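Local coordinates for AB hydrolase-1 domain-containing protein (Streptococcus mutans, PDB 4L9A) that is an alpha/beta hydrolase that probably acts as a carboxylesterase, hydrolysing ester bonds, at residues G51-T55 against A56-A60. Sequence-based numbering, arbitrary orientation.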
ATOM      1  N   GLY A  51      -2.722   8.615   2.439  1.00 35.49           N
ATOM      2  CA  GLY A  51      -3.781   9.159   1.617  1.00 30.90           C
ATOM      3  C   GLY A  51      -5.101   8.801   2.242  1.00 26.09           C
ATOM      4  O   GLY A  51      -5.130   8.111   3.255  1.00 26.52           O
ATOM      5  N   PHE A  52      -6.187   9.271   1.635  1.00 26.52           N
ATOM      6  CA  PHE A  52      -7.518   9.112   2.204  1.00 26.79           C
ATOM      7  C   PHE A  52      -8.338   8.101   1.426  1.00 27.72           C
ATOM      8  O   PHE A  52      -9.451   7.784   1.822  1.00 24.12           O
ATOM      9  CB  PHE A  52      -8.284  10.446   2.205  1.00 22.55           C
ATOM     10  CG  PHE A  52      -7.688  11.498   3.090  1.00 34.20           C
ATOM     11  CD1 PHE A  52      -6.753  11.167   4.058  1.00 29.62           C
ATOM     12  CD2 PHE A  52      -8.076  12.827   2.954  1.00 35.29           C
ATOM     13  CE1 PHE A  52      -6.200  12.143   4.865  1.00 36.54           C
ATOM     14  CE2 PHE A  52      -7.536  13.807   3.763  1.00 38.41           C
ATOM     15  CZ  PHE A  52      -6.593  13.470   4.718  1.00 36.82           C
ATOM     16  N   PHE A  53      -7.815   7.611   0.307  1.00 25.96           N
ATOM     17  CA  PHE A  53      -8.573   6.645  -0.483  1.00 27.68           C
ATOM     18  C   PHE A  53      -8.774   5.327   0.277  1.00 23.47           C
ATOM     19  O   PHE A  53      -7.891   4.876   0.994  1.00 22.54           O
ATOM     20  CB  PHE A  53      -7.870   6.341  -1.802  1.00 26.50           C
ATOM     21  CG  PHE A  53      -7.529   7.558  -2.614  1.00 29.08           C
ATOM     22  CD1 PHE A  53      -8.524   8.400  -3.077  1.00 24.52           C
ATOM     23  CD2 PHE A  53      -6.209   7.846  -2.926  1.00 29.93           C
ATOM     24  CE1 PHE A  53      -8.209   9.513  -3.835  1.00 26.78           C
ATOM     25  CE2 PHE A  53      -5.880   8.969  -3.690  1.00 30.25           C
ATOM     26  CZ  PHE A  53      -6.876   9.797  -4.143  1.00 25.44           C
ATOM     27  N   SER A  54      -9.927   4.697   0.089  1.00 20.87           N
ATOM     28  CA  SER A  54     -10.138   3.359   0.647  1.00 20.51           C
ATOM     29  C   SER A  54      -9.362   2.379  -0.219  1.00 23.27           C
ATOM     30  O   SER A  54      -9.205   2.597  -1.420  1.00 25.25           O
ATOM     31  CB  SER A  54     -11.633   2.993   0.676  1.00 18.73           C
ATOM     32  OG  SER A  54     -11.839   1.793   1.405  1.00 21.50           O
ATOM     33  N   THR A  55      -8.883   1.294   0.380  1.00 24.83           N
ATOM     34  CA  THR A  55      -7.845   0.484  -0.265  1.00 25.59           C
ATOM     35  C   THR A  55      -8.366  -0.323  -1.448  1.00 27.33           C
ATOM     36  O   THR A  55      -7.719  -0.383  -2.497  1.00 22.40           O
ATOM     37  CB  THR A  55      -7.125  -0.406   0.755  1.00 23.18           C
ATOM     38  OG1 THR A  55      -6.424   0.437   1.675  1.00 19.57           O
ATOM     39  CG2 THR A  55      -6.123  -1.352   0.070  1.00 20.14           C
ATOM     40  N   ALA A  56      -9.548  -0.916  -1.308  1.00 25.72           N
ATOM     41  CA  ALA A  56     -10.123  -1.657  -2.420  1.00 28.22           C
ATOM     42  C   ALA A  56     -10.342  -0.757  -3.648  1.00 28.08           C
ATOM     43  O   ALA A  56     -10.106  -1.182  -4.784  1.00 26.86           O
ATOM     44  CB  ALA A  56     -11.434  -2.332  -2.001  1.00 28.60           C
ATOM     45  N   ASP A  57     -10.807   0.469  -3.412  1.00 26.61           N
ATOM     46  CA  ASP A  57     -11.007   1.448  -4.481  1.00 26.45           C
ATOM     47  C   ASP A  57      -9.651   1.802  -5.096  1.00 27.59           C
ATOM     48  O   ASP A  57      -9.487   1.875  -6.326  1.00 25.71           O
ATOM     49  CB  ASP A  57     -11.610   2.739  -3.916  1.00 30.79           C
ATOM     50  CG  ASP A  57     -13.022   2.555  -3.368  1.00 31.71           C
ATOM     51  OD1 ASP A  57     -13.716   1.632  -3.824  1.00 24.57           O
ATOM     52  OD2 ASP A  57     -13.442   3.349  -2.488  1.00 27.62           O
ATOM     53  N   ASN A  58      -8.694   2.055  -4.211  1.00 24.09           N
ATOM     54  CA  ASN A  58      -7.342   2.460  -4.588  1.00 17.91           C
ATOM     55  C   ASN A  58      -6.711   1.440  -5.545  1.00 26.25           C
ATOM     56  O   ASN A  58      -6.078   1.810  -6.532  1.00 25.76           O
ATOM     57  CB  ASN A  58      -6.504   2.614  -3.299  1.00 17.80           C
ATOM     58  CG  ASN A  58      -5.145   3.288  -3.532  1.00 23.15           C
ATOM     59  OD1 ASN A  58      -4.935   3.967  -4.530  1.00 20.61           O
ATOM     60  ND2 ASN A  58      -4.226   3.105  -2.584  1.00 23.69           N
ATOM     61  N   PHE A  59      -6.935   0.155  -5.269  1.00 25.00           N
ATOM     62  CA  PHE A  59      -6.310  -0.930  -6.016  1.00 22.93           C
ATOM     63  C   PHE A  59      -7.254  -1.621  -7.002  1.00 28.02           C
ATOM     64  O   PHE A  59      -6.983  -2.736  -7.446  1.00 31.99           O
ATOM     65  CB  PHE A  59      -5.728  -1.958  -5.040  1.00 22.33           C
ATOM     66  CG  PHE A  59      -4.436  -1.521  -4.399  1.00 23.02           C
ATOM     67  CD1 PHE A  59      -3.224  -1.701  -5.066  1.00 24.22           C
ATOM     68  CD2 PHE A  59      -4.427  -0.950  -3.135  1.00 24.71           C
ATOM     69  CE1 PHE A  59      -2.020  -1.292  -4.483  1.00 20.63           C
ATOM     70  CE2 PHE A  59      -3.225  -0.542  -2.540  1.00 26.45           C
ATOM     71  CZ  PHE A  59      -2.026  -0.713  -3.216  1.00 24.41           C
ATOM     72  N   ALA A  60      -8.347  -0.954  -7.356  1.00 25.69           N
ATOM     73  CA  ALA A  60      -9.379  -1.569  -8.194  1.00 31.35           C
ATOM     74  C   ALA A  60      -8.847  -2.161  -9.499  1.00 33.40           C
ATOM     75  O   ALA A  60      -9.252  -3.256  -9.910  1.00 31.84           O
ATOM     76  CB  ALA A  60     -10.505  -0.563  -8.481  1.00 31.40           C
TER
HETATM   77  O   HOH W   1     -11.809   5.584  -1.934  1.00 23.84           O
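Thr55 and Phe59, one helical turn apart, run side by side and point the same way. From CB of Phe59, 3.6 Å from Thr55 O, the side chain leads to CG and then to CD2, which meets two Thr55 atoms: it lies 3.4 Å from Thr55 O, met at the ring edge and in its plane, and 3.6 Å from Thr55 CG2. Phe59 CE2, one atom further, is 4.0 Å from Thr55 CG2, and the ring also meets those of Phe46 and His271, both at inclined planes. With CG2 anti to the backbone N, the Thr55 methyl meets the ring, while OG1 (chi1 -65°), beside that N, is hydrogen-bonded with Ser48 OG and Ile75 O. Thr55 O also accepts the Phe59 N-H, at 2.9 Å from Phe59 N.

One residue earlier, Asn58 N bonds Ser54 O at 2.9 Å. Ser54 is the N-cap by position, yet Asp76 takes its OG through OD2 and Thr55 N through OD1. A water bridges Ser54 N and Asp57 OD2, 2.8 Å from the latter. Asn58 CB points toward the preceding loop, 4.2 Å from Phe53 CB; the amide uses OD1 for His271 NE2 and Trp272 NE1, and ND2 for Ser48 OG. Two successive i to i+4 bonds thus define a buried helical turn on the link from strand 43-47 to the adjacent parallel strand 71-75, a beta-alpha-beta crossover of the alpha/beta hydrolase fold.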